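Side-chain contacts in probable sensor histidine kinase pdtas (Mycobacterium tuberculosis, PDB 2YKF), which is the GAF and PAS-like sensor region of a histidine kinase that probably senses cyclic di-GMP and autophosphorylates in mycobacterial adaptation to nutrient deprivation: residues T14-S19 with G121-A126; H25-E30 with Y42-R47; W31-D36 with R263-V268; G51-V56 with N80-V85; L128-P133 with D154-L159. One frame throughout, in Å; residues are numbered along the deposited sequence.

Interaction 1 of 5, residues T14-S19 with G121-A126; sequences TVLPGS and GDQVVA
Leu16 reaches from the turn before helix 18-38 to Val125 and Gln123, near the start of strand 123-131. Its CB already points at the strand; with chi1 at -73°, CG lies opposite the carbonyl carbon and beside the backbone N, and both methyls come within reach of Val125. From CG, Leu16 CD1 comes to 3.9 Å from the backbone O of Val125, a plain van der Waals approach. CD2 does more. Leu16 CD2 sits 3.7 Å from Val125 CG1 and nearly as near to Val125 CB, and the two branched side chains lie at a slant to each other rather than end on. The same CD2 of Leu16 is 3.9 Å from Gln123 NE2, so the amide borders the methyl without hydrogen bonding across the contact. Gln123 gets there by setting CG between its backbone N and carbonyl carbon (chi1 59°) and then running out straight. Gln123 NE2 also approaches Pro17 CD at 4.1 Å, the two side chains approaching from opposite directions. Leu16 and Val125 thus make the apolar part of the contact, while Gln123 and Pro17 form its more open margin. Pro17 is the N-cap residue of helix 18-38, and Leu16 lies also against Val21 and Leu24 of that helix. On the strand side, a classic beta bulge sets Val125 and Ala126 together opposite Val118 of strand 114-120. The contact joins the turn between helices 6-13 and 18-38 to strand 123-131, with Ala20 of the second helix and Phe120 of the neighbouring strand packing on Val125.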
# COMPACT_ATOMS: atom_id res chain seq x y z
N THR A 14 -25.19 -15.11 12.45
CA THR A 14 -24.70 -14.83 13.79
C THR A 14 -25.80 -14.18 14.64
O THR A 14 -26.74 -13.61 14.09
CB THR A 14 -23.43 -13.93 13.64
OG1 THR A 14 -22.23 -14.67 13.94
CG2 THR A 14 -23.54 -12.73 14.41
N VAL A 15 -25.70 -14.30 15.96
CA VAL A 15 -26.55 -13.48 16.85
C VAL A 15 -25.76 -12.46 17.71
O VAL A 15 -26.16 -12.06 18.80
CB VAL A 15 -27.59 -14.34 17.67
CG1 VAL A 15 -28.37 -15.26 16.70
CG2 VAL A 15 -26.92 -15.17 18.77
N LEU A 16 -24.61 -12.02 17.19
CA LEU A 16 -23.78 -11.03 17.87
C LEU A 16 -24.54 -9.75 18.00
O LEU A 16 -25.30 -9.37 17.10
CB LEU A 16 -22.48 -10.79 17.07
CG LEU A 16 -21.45 -11.92 17.13
CD1 LEU A 16 -20.42 -11.76 16.00
CD2 LEU A 16 -20.72 -11.95 18.49
N PRO A 17 -24.36 -9.07 19.14
CA PRO A 17 -25.03 -7.78 19.35
C PRO A 17 -24.39 -6.69 18.45
O PRO A 17 -23.23 -6.86 18.06
CB PRO A 17 -24.76 -7.50 20.83
CG PRO A 17 -23.51 -8.23 21.17
CD PRO A 17 -23.48 -9.45 20.27
N GLY A 18 -25.14 -5.63 18.14
CA GLY A 18 -24.66 -4.55 17.29
C GLY A 18 -23.30 -3.96 17.69
O GLY A 18 -22.53 -3.54 16.84
N SER A 19 -23.00 -3.89 18.98
CA SER A 19 -21.69 -3.47 19.44
C SER A 19 -20.57 -4.38 18.97
O SER A 19 -19.48 -3.90 18.56
CB SER A 19 -21.66 -3.44 20.96
OG SER A 19 -22.23 -2.25 21.37
N GLY A 121 -16.00 -6.91 24.66
CA GLY A 121 -16.52 -7.11 26.00
C GLY A 121 -15.45 -8.06 26.50
O GLY A 121 -14.23 -7.83 26.23
N ASP A 122 -15.89 -9.15 27.10
CA ASP A 122 -15.00 -10.26 27.42
C ASP A 122 -15.36 -11.57 26.72
O ASP A 122 -15.02 -12.65 27.24
CB ASP A 122 -14.92 -10.46 28.93
CG ASP A 122 -13.52 -10.23 29.46
OD1 ASP A 122 -12.65 -11.12 29.27
OD2 ASP A 122 -13.26 -9.15 30.05
N GLN A 123 -16.07 -11.50 25.60
CA GLN A 123 -16.30 -12.70 24.83
C GLN A 123 -15.38 -12.77 23.57
O GLN A 123 -15.00 -11.74 23.00
CB GLN A 123 -17.81 -12.98 24.56
CG GLN A 123 -18.61 -11.92 23.80
CD GLN A 123 -19.81 -12.48 22.96
OE1 GLN A 123 -19.98 -13.71 22.80
NE2 GLN A 123 -20.63 -11.55 22.40
N VAL A 124 -14.97 -13.96 23.20
CA VAL A 124 -14.29 -14.14 21.93
C VAL A 124 -15.42 -14.06 20.92
O VAL A 124 -16.32 -14.97 20.86
CB VAL A 124 -13.59 -15.47 21.82
CG1 VAL A 124 -13.10 -15.69 20.41
CG2 VAL A 124 -12.44 -15.57 22.83
N VAL A 125 -15.42 -12.97 20.14
CA VAL A 125 -16.45 -12.78 19.09
C VAL A 125 -16.06 -13.26 17.70
O VAL A 125 -16.94 -13.43 16.82
CB VAL A 125 -17.00 -11.34 19.05
CG1 VAL A 125 -17.64 -10.98 20.38
CG2 VAL A 125 -15.84 -10.31 18.72
N ALA A 126 -14.77 -13.48 17.49
CA ALA A 126 -14.29 -14.04 16.25
C ALA A 126 -12.95 -14.62 16.50
O ALA A 126 -12.33 -14.32 17.52
CB ALA A 126 -14.19 -12.91 15.07

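Interaction 2 of 5, residues H25-E30 with Y42-R47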
# COMPACT_ATOMS: atom_id res chain seq x y z
N HIS A 25 -16.50 -5.07 12.22
CA HIS A 25 -16.38 -4.18 11.05
C HIS A 25 -15.08 -3.33 11.16
O HIS A 25 -14.34 -3.18 10.18
CB HIS A 25 -17.56 -3.22 10.93
CG HIS A 25 -18.78 -3.83 10.31
ND1 HIS A 25 -18.95 -3.93 8.94
CD2 HIS A 25 -19.93 -4.29 10.87
CE1 HIS A 25 -20.14 -4.45 8.68
NE2 HIS A 25 -20.76 -4.68 9.83
N ALA A 26 -14.85 -2.79 12.33
CA ALA A 26 -13.59 -2.05 12.66
C ALA A 26 -12.33 -2.89 12.48
O ALA A 26 -11.32 -2.41 11.92
CB ALA A 26 -13.68 -1.47 14.13
N VAL A 27 -12.33 -4.15 12.95
CA VAL A 27 -11.20 -5.02 12.68
C VAL A 27 -10.87 -5.13 11.18
O VAL A 27 -9.68 -4.94 10.77
CB VAL A 27 -11.44 -6.49 13.20
CG1 VAL A 27 -10.27 -7.41 12.72
CG2 VAL A 27 -11.56 -6.45 14.79
N VAL A 28 -11.88 -5.47 10.38
CA VAL A 28 -11.72 -5.61 8.94
C VAL A 28 -11.32 -4.25 8.27
O VAL A 28 -10.55 -4.22 7.32
CB VAL A 28 -13.00 -6.22 8.29
CG1 VAL A 28 -12.83 -6.30 6.77
CG2 VAL A 28 -13.21 -7.66 8.84
N GLY A 29 -11.76 -3.15 8.84
CA GLY A 29 -11.42 -1.84 8.33
C GLY A 29 -9.95 -1.56 8.61
O GLY A 29 -9.37 -0.73 7.94
N GLU A 30 -9.34 -2.25 9.59
CA GLU A 30 -7.97 -1.94 9.99
C GLU A 30 -6.95 -3.02 9.71
O GLU A 30 -5.76 -2.77 9.80
CB GLU A 30 -7.93 -1.77 11.49
CG GLU A 30 -8.78 -0.68 12.00
CD GLU A 30 -8.04 0.63 12.24
OE1 GLU A 30 -6.99 0.89 11.58
OE2 GLU A 30 -8.54 1.42 13.09
N TYR A 42 -4.82 -13.35 6.50
CA TYR A 42 -5.69 -13.66 7.68
C TYR A 42 -7.06 -14.00 7.19
O TYR A 42 -7.57 -13.38 6.18
CB TYR A 42 -5.82 -12.44 8.64
CG TYR A 42 -4.57 -12.24 9.48
CD1 TYR A 42 -3.47 -11.53 8.99
CD2 TYR A 42 -4.50 -12.80 10.79
CE1 TYR A 42 -2.30 -11.41 9.75
CE2 TYR A 42 -3.38 -12.68 11.56
CZ TYR A 42 -2.29 -11.95 11.06
OH TYR A 42 -1.20 -11.79 11.86
N LEU A 43 -7.72 -14.89 7.92
CA LEU A 43 -9.10 -15.14 7.68
C LEU A 43 -9.82 -14.85 8.98
O LEU A 43 -9.27 -15.11 10.00
CB LEU A 43 -9.30 -16.59 7.30
CG LEU A 43 -9.31 -16.99 5.83
CD1 LEU A 43 -8.24 -16.46 5.00
CD2 LEU A 43 -9.33 -18.53 5.73
N MET A 44 -11.05 -14.35 8.93
CA MET A 44 -11.82 -14.12 10.13
C MET A 44 -12.97 -15.13 10.21
O MET A 44 -13.74 -15.25 9.29
CB MET A 44 -12.44 -12.73 10.12
CG MET A 44 -13.27 -12.45 11.38
SD MET A 44 -14.06 -10.80 11.33
CE MET A 44 -12.67 -9.92 11.97
N TRP A 45 -13.07 -15.82 11.34
CA TRP A 45 -14.09 -16.89 11.52
C TRP A 45 -15.04 -16.51 12.63
O TRP A 45 -14.59 -15.97 13.66
CB TRP A 45 -13.41 -18.18 11.94
CG TRP A 45 -12.48 -18.69 10.89
CD1 TRP A 45 -11.16 -18.48 10.79
CD2 TRP A 45 -12.84 -19.51 9.82
NE1 TRP A 45 -10.64 -19.10 9.67
CE2 TRP A 45 -11.67 -19.77 9.06
CE3 TRP A 45 -14.04 -20.10 9.44
CZ2 TRP A 45 -11.68 -20.60 7.92
CZ3 TRP A 45 -14.05 -20.91 8.28
CH2 TRP A 45 -12.89 -21.13 7.54
N VAL A 46 -16.34 -16.71 12.40
CA VAL A 46 -17.36 -16.59 13.45
C VAL A 46 -18.03 -17.98 13.69
O VAL A 46 -17.83 -18.90 12.87
CB VAL A 46 -18.42 -15.48 13.21
CG1 VAL A 46 -17.73 -14.03 13.18
CG2 VAL A 46 -19.27 -15.72 11.90
N ARG A 47 -18.77 -18.10 14.80
CA ARG A 47 -19.36 -19.39 15.25
C ARG A 47 -20.82 -19.14 15.43
O ARG A 47 -21.23 -18.25 16.17
CB ARG A 47 -18.75 -19.80 16.60
CG ARG A 47 -19.33 -21.10 17.17
CD ARG A 47 -18.61 -21.52 18.43
NE ARG A 47 -19.05 -20.73 19.60
CZ ARG A 47 -18.66 -20.97 20.86
NH1 ARG A 47 -17.83 -21.98 21.13
NH2 ARG A 47 -19.11 -20.22 21.87
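Met44 sends its thioether from strand 41-47 into the side of helix 18-38, where Val27 and Val28 receive it. All of the contact between the two segments is apolar. Met44 CE does most of the touching: Val27 CG1 lies 3.6 Å from it and Val27 CB 3.8 Å, while Val28 CG2 comes in at 3.9 Å. The sulfur has one looser neighbour, Val28 CG2, at 4.1 Å from Met44 SD. Met44 is straight through its first two torsions and turns only at the last one, chi3 -85°, which swings the methyl round against both valines, one branch of each, instead of driving it straight on. Leu24 and Trp31 of the same helix and Ala126 of the adjacent strand also pack on this methionine.

Hydrogen bonding stays on each side of the contact. In the helix, Gly29 N bonds to His25 O at 2.9 Å and Glu30 N to Val27 O at 3.0 Å; in the sheet, Met44 pairs through its backbone with strand 53-59. His25, turned away from the strand, hydrogen-bonds through ND1 to Glu285 of the second subunit, on which Val28 also packs, so the dimer contact adjoins this one. With no polar group crossing, the helix is held to the sheet here by dispersion and burial of apolar surface, and the flexible thioether can fit itself to both valines.

Interaction 3 of 5, residues W31-D36 with R263-V268; sequences WQLLAD and RTLPLV
Leu33 places CG opposite its backbone N (chi1 172°), which carries the isobutyl group straight out from helix 18-38 toward Leu265 and Arg263 of strand 258-269. Leu265 answers with CG opposite its carbonyl carbon, and Arg263 is stretched out from CG to NE, long enough to bring its guanidinium beside the leucine pair. The two leucines meet tip to tip, CD2 of Leu33 at 3.6 Å from CD2 of Leu265. That same methyl, Leu33 CD2, has Arg263 NH1 as a second neighbour, at 4.1 Å, and approaches the guanidinium obliquely.

The charged end of Arg263 has its main partner one residue before segment 31-36, in the same helix: NH2 makes a salt bridge to Glu30 OE1. Arg250 NH1 lies close to Arg263 NE, so the carboxylate of Glu30 probably eases the crowding of two like charges. On the helix itself, Gln32 NE2 donates to Asp36 OD1 over 2.8 Å, one turn on; the acceptor lies in the amide plane, but the N-H comes from above the carboxylate plane, 41° out of it. Arg60 O also takes a bond from NE2 and Asn62 N gives one to OD1, which ties this side of the helix to the stretch after strand 53-59.

Segment 31-36 belongs to the GAF region and 263-268 to the PAS-like region, so this is a contact between the two sensing modules. No hydrogen bond joins the two segments: the leucine methyls make the apolar touch, and beside them the charge of the buried Arg263 is met by Glu30.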
# COMPACT_ATOMS: atom_id res chain seq x y z
N TRP A 31 -7.39 -4.26 9.44
CA TRP A 31 -6.44 -5.34 9.52
C TRP A 31 -5.52 -5.46 8.27
O TRP A 31 -4.63 -6.29 8.25
CB TRP A 31 -7.18 -6.67 9.77
CG TRP A 31 -8.00 -7.13 8.65
CD1 TRP A 31 -8.41 -6.44 7.49
CD2 TRP A 31 -8.58 -8.42 8.56
NE1 TRP A 31 -9.21 -7.27 6.72
CE2 TRP A 31 -9.33 -8.49 7.38
CE3 TRP A 31 -8.56 -9.56 9.43
CZ2 TRP A 31 -10.05 -9.68 7.01
CZ3 TRP A 31 -9.20 -10.71 9.04
CH2 TRP A 31 -9.94 -10.76 7.86
N GLN A 32 -5.69 -4.62 7.23
CA GLN A 32 -4.62 -4.56 6.22
C GLN A 32 -3.23 -4.35 6.89
O GLN A 32 -2.21 -4.92 6.48
CB GLN A 32 -4.86 -3.48 5.13
CG GLN A 32 -3.80 -3.64 3.92
CD GLN A 32 -3.99 -4.96 3.18
OE1 GLN A 32 -5.11 -5.30 2.75
NE2 GLN A 32 -2.93 -5.75 3.10
N LEU A 33 -3.16 -3.45 7.87
CA LEU A 33 -1.93 -3.16 8.57
C LEU A 33 -1.39 -4.44 9.25
O LEU A 33 -0.23 -4.77 9.17
CB LEU A 33 -2.20 -2.09 9.64
CG LEU A 33 -1.06 -1.82 10.60
CD1 LEU A 33 0.21 -1.40 9.84
CD2 LEU A 33 -1.52 -0.71 11.66
N LEU A 34 -2.27 -5.21 9.89
CA LEU A 34 -1.82 -6.48 10.46
C LEU A 34 -1.27 -7.49 9.41
O LEU A 34 -0.19 -8.05 9.61
CB LEU A 34 -3.00 -7.07 11.25
CG LEU A 34 -2.75 -8.44 11.88
CD1 LEU A 34 -1.62 -8.37 12.97
CD2 LEU A 34 -4.08 -8.92 12.48
N ALA A 35 -1.99 -7.69 8.29
CA ALA A 35 -1.57 -8.61 7.21
C ALA A 35 -0.22 -8.12 6.65
O ALA A 35 0.72 -8.92 6.49
CB ALA A 35 -2.61 -8.66 6.11
N ASP A 36 -0.06 -6.79 6.49
CA ASP A 36 1.21 -6.27 5.97
C ASP A 36 2.39 -6.47 6.94
O ASP A 36 3.51 -6.83 6.52
CB ASP A 36 1.12 -4.79 5.67
CG ASP A 36 0.20 -4.48 4.42
OD1 ASP A 36 -0.21 -5.46 3.75
OD2 ASP A 36 -0.08 -3.30 4.14
N ARG A 263 0.28 8.49 10.91
CA ARG A 263 -0.75 7.77 11.66
C ARG A 263 -0.12 7.12 12.93
O ARG A 263 0.90 6.41 12.83
CB ARG A 263 -1.37 6.70 10.80
CG ARG A 263 -2.42 5.97 11.59
CD ARG A 263 -2.89 4.82 10.89
NE ARG A 263 -3.72 4.01 11.80
CZ ARG A 263 -4.18 2.83 11.45
NH1 ARG A 263 -3.86 2.35 10.24
NH2 ARG A 263 -4.94 2.14 12.29
N THR A 264 -0.65 7.44 14.11
CA THR A 264 -0.11 6.93 15.35
C THR A 264 -1.07 5.84 15.88
O THR A 264 -2.29 5.89 15.62
CB THR A 264 0.05 8.05 16.42
OG1 THR A 264 -1.26 8.62 16.72
CG2 THR A 264 0.92 9.21 15.85
N LEU A 265 -0.48 4.89 16.59
CA LEU A 265 -1.17 3.72 17.16
C LEU A 265 -0.52 3.44 18.50
O LEU A 265 0.65 3.10 18.54
CB LEU A 265 -0.91 2.46 16.32
CG LEU A 265 -1.64 2.43 15.05
CD1 LEU A 265 -0.59 2.98 14.06
CD2 LEU A 265 -2.00 0.94 14.77
N PRO A 266 -1.21 3.73 19.59
CA PRO A 266 -0.60 3.43 20.89
C PRO A 266 -0.55 1.89 21.08
O PRO A 266 -1.43 1.17 20.59
CB PRO A 266 -1.57 4.08 21.88
CG PRO A 266 -2.87 4.19 21.18
CD PRO A 266 -2.56 4.30 19.69
N LEU A 267 0.50 1.36 21.71
CA LEU A 267 0.55 -0.08 21.90
C LEU A 267 0.48 -0.37 23.37
O LEU A 267 1.18 0.30 24.17
CB LEU A 267 1.81 -0.65 21.32
CG LEU A 267 2.03 -0.36 19.82
CD1 LEU A 267 3.38 -0.77 19.51
CD2 LEU A 267 1.08 -1.16 18.99
N VAL A 268 -0.34 -1.36 23.73
CA VAL A 268 -0.69 -1.63 25.15
C VAL A 268 -0.69 -3.14 25.40
O VAL A 268 -1.18 -3.93 24.56
CB VAL A 268 -2.11 -1.10 25.49
CG1 VAL A 268 -2.54 -1.42 26.96
CG2 VAL A 268 -2.20 0.39 25.24

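Interaction 4 of 5, residues G51-V56 with N80-V85; sequences GVLVCV and NSMPLV
Leu53 and Met82 bring the two backbones closest, their CA atoms 8.4 Å apart, at points where the chain changes form on both sides: Leu53 opens strand 53-59, and Met82 is the N-cap residue of helix 83-90, following a 3-10 turn that ends at 80-81. Side chains bridge the gap. Leu53 sets CG opposite its carbonyl carbon (chi1 -51°), and its CD1 rests against both Met82 and the first turn of the helix. Val85 CG1 is 3.7 Å from Leu53 CD1 and Met82 CB 4.0 Å. Leu53 and Val85 run alongside one another, pointing opposite ways, whereas Leu53 and Met82 meet at a slant. Met82 touches with its CB alone: beyond it the chain leads away, bends at chi3 (81°), and packs on Trp45 and Val77. Ser81 OG, just ahead, hydrogen-bonds to Ala78 O within the turn. Leu53 itself is paired through its backbone with Val77, so the edge strand 76-77 lies alongside.

No polar bond joins the segments. One leucine methyl is shared by an N-cap residue and a helical valine, so the contact rests on apolar packing between the start of helix 83-90 and the GAF sheet.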
# COMPACT_ATOMS: atom_id res chain seq x y z
N GLY A 51 -22.82 -23.99 16.45
CA GLY A 51 -21.41 -24.32 16.69
C GLY A 51 -20.66 -24.46 15.35
O GLY A 51 -19.46 -24.75 15.31
N VAL A 52 -21.40 -24.30 14.24
CA VAL A 52 -20.80 -24.37 12.91
C VAL A 52 -19.94 -23.06 12.68
O VAL A 52 -20.29 -21.99 13.17
CB VAL A 52 -21.90 -24.61 11.81
CG1 VAL A 52 -21.46 -24.20 10.43
CG2 VAL A 52 -22.39 -26.15 11.79
N LEU A 53 -18.85 -23.18 11.93
CA LEU A 53 -17.94 -22.05 11.69
C LEU A 53 -18.12 -21.46 10.28
O LEU A 53 -18.21 -22.21 9.31
CB LEU A 53 -16.50 -22.49 11.88
CG LEU A 53 -16.19 -23.21 13.18
CD1 LEU A 53 -14.70 -23.47 13.28
CD2 LEU A 53 -16.70 -22.47 14.39
N VAL A 54 -18.08 -20.12 10.18
CA VAL A 54 -18.21 -19.40 8.94
C VAL A 54 -17.05 -18.41 8.79
O VAL A 54 -16.76 -17.61 9.73
CB VAL A 54 -19.52 -18.60 8.97
CG1 VAL A 54 -19.77 -17.89 7.64
CG2 VAL A 54 -20.68 -19.53 9.35
N CYS A 55 -16.37 -18.47 7.65
CA CYS A 55 -15.35 -17.42 7.34
C CYS A 55 -16.09 -16.20 6.76
O CYS A 55 -16.81 -16.30 5.72
CB CYS A 55 -14.29 -17.91 6.35
SG CYS A 55 -13.11 -16.58 5.83
N VAL A 56 -15.94 -15.04 7.42
CA VAL A 56 -16.73 -13.87 7.07
C VAL A 56 -15.84 -12.75 6.47
O VAL A 56 -16.39 -11.77 5.99
CB VAL A 56 -17.52 -13.27 8.28
CG1 VAL A 56 -18.63 -14.27 8.80
CG2 VAL A 56 -16.55 -12.97 9.41
N ASN A 80 -15.74 -29.28 14.03
CA ASN A 80 -14.68 -30.27 14.30
C ASN A 80 -13.73 -30.43 13.12
O ASN A 80 -12.68 -31.05 13.27
CB ASN A 80 -15.23 -31.63 14.81
CG ASN A 80 -15.53 -32.60 13.68
OD1 ASN A 80 -14.63 -33.26 13.14
ND2 ASN A 80 -16.81 -32.68 13.30
N SER A 81 -14.05 -29.82 11.97
CA SER A 81 -13.08 -29.81 10.86
C SER A 81 -11.97 -28.79 11.10
O SER A 81 -10.92 -28.85 10.45
CB SER A 81 -13.73 -29.61 9.49
OG SER A 81 -14.26 -28.30 9.33
N MET A 82 -12.21 -27.89 12.06
CA MET A 82 -11.18 -26.93 12.54
C MET A 82 -11.10 -26.91 14.07
O MET A 82 -11.44 -25.89 14.69
CB MET A 82 -11.48 -25.50 12.03
CG MET A 82 -11.93 -25.37 10.57
SD MET A 82 -11.58 -23.68 10.01
CE MET A 82 -9.83 -23.90 9.65
N PRO A 83 -10.68 -28.03 14.69
CA PRO A 83 -10.63 -28.17 16.15
C PRO A 83 -10.09 -26.96 16.94
O PRO A 83 -10.72 -26.54 17.89
CB PRO A 83 -9.68 -29.37 16.35
CG PRO A 83 -9.89 -30.20 15.17
CD PRO A 83 -10.17 -29.23 14.01
N LEU A 84 -8.93 -26.43 16.56
CA LEU A 84 -8.33 -25.30 17.31
C LEU A 84 -9.21 -24.01 17.29
O LEU A 84 -9.62 -23.47 18.35
CB LEU A 84 -6.89 -25.01 16.81
CG LEU A 84 -6.09 -24.02 17.65
CD1 LEU A 84 -6.44 -24.09 19.16
CD2 LEU A 84 -4.62 -24.21 17.40
N VAL A 85 -9.52 -23.54 16.09
CA VAL A 85 -10.45 -22.43 15.94
C VAL A 85 -11.67 -22.63 16.83
O VAL A 85 -12.03 -21.76 17.63
CB VAL A 85 -10.91 -22.31 14.47
CG1 VAL A 85 -12.01 -21.23 14.34
CG2 VAL A 85 -9.67 -22.07 13.55

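Interaction 5 of 5, residues L128-P133 with D154-L159; sequences LTRHQP and DLLRML
One residue along from Leu128, which packs on Leu156 and Leu159, Thr129 OG1 is gripped by two groups: His131 NE2 at 2.9 Å from the hydroxyl, where either could be the donor, and the indole NE1 of Trp45 on the neighbouring strand. The histidine ring, also met nearly at right angles by the ring of His111, is thereby steadied on the strand. Leu128 and Arg130 point to helix 143-161 instead.

Leu128 CD1 is the middle of the apolar contact. It lies 4.0 Å from Leu159 CD1, the two side chains crossing at about a right angle, and 4.1 Å from Leu156 CD2. The other methyl of Leu156 meets a charged group: its CD1 is 3.8 Å from Arg130 NH1, obliquely to the guanidinium. Arg130 comes this far because its chain is extended from CG to NE, and NH1 also has a long, weak ion pair with Glu114. Leu156 thus rests one branch on a leucine and the other on an arginine end.

Strand 128-131 and helix segment 154-159 run nearly antiparallel, 161° between their directions, with axes 12.1 Å apart at closest approach. Trp31 and Leu34 of helix 18-38 pack against Leu128 and Leu159 respectively, so both helices lie on one face of the antiparallel sheet, the helix-backed sheet of the GAF fold.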
# COMPACT_ATOMS: atom_id res chain seq x y z
N LEU A 128 -9.16 -15.32 14.26
CA LEU A 128 -8.37 -15.08 13.05
C LEU A 128 -7.55 -16.26 12.85
O LEU A 128 -6.96 -16.75 13.82
CB LEU A 128 -7.39 -13.92 13.32
CG LEU A 128 -8.03 -12.56 13.68
CD1 LEU A 128 -6.94 -11.53 13.81
CD2 LEU A 128 -8.99 -12.12 12.58
N THR A 129 -7.46 -16.75 11.62
CA THR A 129 -6.35 -17.68 11.30
C THR A 129 -5.34 -16.97 10.43
O THR A 129 -5.73 -16.21 9.51
CB THR A 129 -6.87 -18.97 10.63
OG1 THR A 129 -7.69 -18.62 9.48
CG2 THR A 129 -7.71 -19.83 11.71
N ARG A 130 -4.06 -17.14 10.76
CA ARG A 130 -2.95 -16.57 10.02
C ARG A 130 -2.30 -17.66 9.10
O ARG A 130 -2.05 -18.79 9.55
CB ARG A 130 -1.93 -16.02 11.01
CG ARG A 130 -0.67 -15.36 10.44
CD ARG A 130 0.25 -14.84 11.61
NE ARG A 130 1.58 -14.30 11.20
CZ ARG A 130 2.41 -13.59 11.99
NH1 ARG A 130 2.07 -13.29 13.25
NH2 ARG A 130 3.58 -13.15 11.53
N HIS A 131 -2.07 -17.36 7.83
CA HIS A 131 -1.51 -18.35 6.92
C HIS A 131 -0.36 -17.68 6.24
O HIS A 131 -0.49 -16.51 5.82
CB HIS A 131 -2.54 -18.73 5.89
CG HIS A 131 -3.87 -19.13 6.46
ND1 HIS A 131 -4.41 -20.38 6.28
CD2 HIS A 131 -4.82 -18.40 7.10
CE1 HIS A 131 -5.61 -20.42 6.84
NE2 HIS A 131 -5.89 -19.22 7.33
N GLN A 132 0.78 -18.35 6.13
CA GLN A 132 1.91 -17.73 5.50
C GLN A 132 2.82 -18.73 4.84
O GLN A 132 2.68 -19.92 5.10
CB GLN A 132 2.66 -16.92 6.54
CG GLN A 132 3.43 -17.74 7.57
CD GLN A 132 3.93 -16.85 8.72
OE1 GLN A 132 4.64 -15.85 8.50
NE2 GLN A 132 3.54 -17.21 9.94
N PRO A 133 3.74 -18.26 3.97
CA PRO A 133 4.57 -19.18 3.21
C PRO A 133 5.36 -20.10 4.11
O PRO A 133 5.70 -19.72 5.26
CB PRO A 133 5.50 -18.25 2.43
CG PRO A 133 4.72 -16.95 2.32
CD PRO A 133 4.09 -16.85 3.66
N ASP A 154 2.39 -7.50 18.79
CA ASP A 154 1.77 -6.53 19.70
C ASP A 154 0.32 -6.26 19.36
O ASP A 154 -0.52 -6.16 20.25
CB ASP A 154 2.53 -5.20 19.67
CG ASP A 154 3.86 -5.27 20.36
OD1 ASP A 154 4.01 -6.18 21.21
OD2 ASP A 154 4.77 -4.45 20.03
N LEU A 155 -0.02 -6.13 18.06
CA LEU A 155 -1.43 -5.85 17.72
C LEU A 155 -2.27 -7.08 17.92
O LEU A 155 -3.42 -6.96 18.26
CB LEU A 155 -1.58 -5.44 16.22
CG LEU A 155 -0.75 -4.23 15.83
CD1 LEU A 155 -0.89 -4.10 14.28
CD2 LEU A 155 -1.27 -3.00 16.60
N LEU A 156 -1.74 -8.27 17.60
CA LEU A 156 -2.51 -9.52 17.81
C LEU A 156 -2.87 -9.67 19.30
O LEU A 156 -3.98 -10.08 19.66
CB LEU A 156 -1.64 -10.67 17.34
CG LEU A 156 -1.73 -10.91 15.82
CD1 LEU A 156 -0.72 -11.95 15.43
CD2 LEU A 156 -3.15 -11.31 15.35
N ARG A 157 -1.96 -9.27 20.17
CA ARG A 157 -2.25 -9.25 21.63
C ARG A 157 -3.36 -8.24 21.99
O ARG A 157 -4.28 -8.56 22.72
CB ARG A 157 -0.95 -9.08 22.46
CG ARG A 157 -1.13 -8.45 23.82
CD ARG A 157 -1.19 -9.44 25.00
NE ARG A 157 0.13 -9.74 25.55
CZ ARG A 157 0.41 -9.99 26.85
NH1 ARG A 157 -0.55 -9.94 27.78
NH2 ARG A 157 1.67 -10.26 27.21
N MET A 158 -3.31 -7.03 21.42
CA MET A 158 -4.39 -6.08 21.59
C MET A 158 -5.72 -6.58 21.05
O MET A 158 -6.79 -6.31 21.67
CB MET A 158 -3.95 -4.76 20.89
CG MET A 158 -2.90 -4.08 21.72
SD MET A 158 -2.26 -2.56 21.04
CE MET A 158 -3.61 -1.50 21.47
N LEU A 159 -5.70 -7.25 19.87
CA LEU A 159 -6.94 -7.86 19.36
C LEU A 159 -7.50 -8.87 20.39
O LEU A 159 -8.71 -8.90 20.65
CB LEU A 159 -6.68 -8.59 18.04
CG LEU A 159 -6.61 -7.58 16.87
CD1 LEU A 159 -5.85 -8.22 15.69
CD2 LEU A 159 -8.04 -7.33 16.50

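How the interactions relate
From the N terminus, the turn at 14-19 comes first and finds its partner at 121-126, so interaction 1 closes a loop holding most of the GAF sheet. Interaction 2 (25-30 with 42-47) and interaction 4 (51-56 with 80-85) close one after the other within it; their strands are neighbours in the sheet. Interaction 5 opens only after interaction 1 has closed, further along the same strand 123-131, and brings helix 143-161 back. Interaction 3 starts at 31-36 and ends at 263-268, crossing interactions 1 and 2 and enclosing 4 and 5. Helix 18-38 serves interactions 1, 2 and 3, linking the GAF sheet to the PAS-like domain.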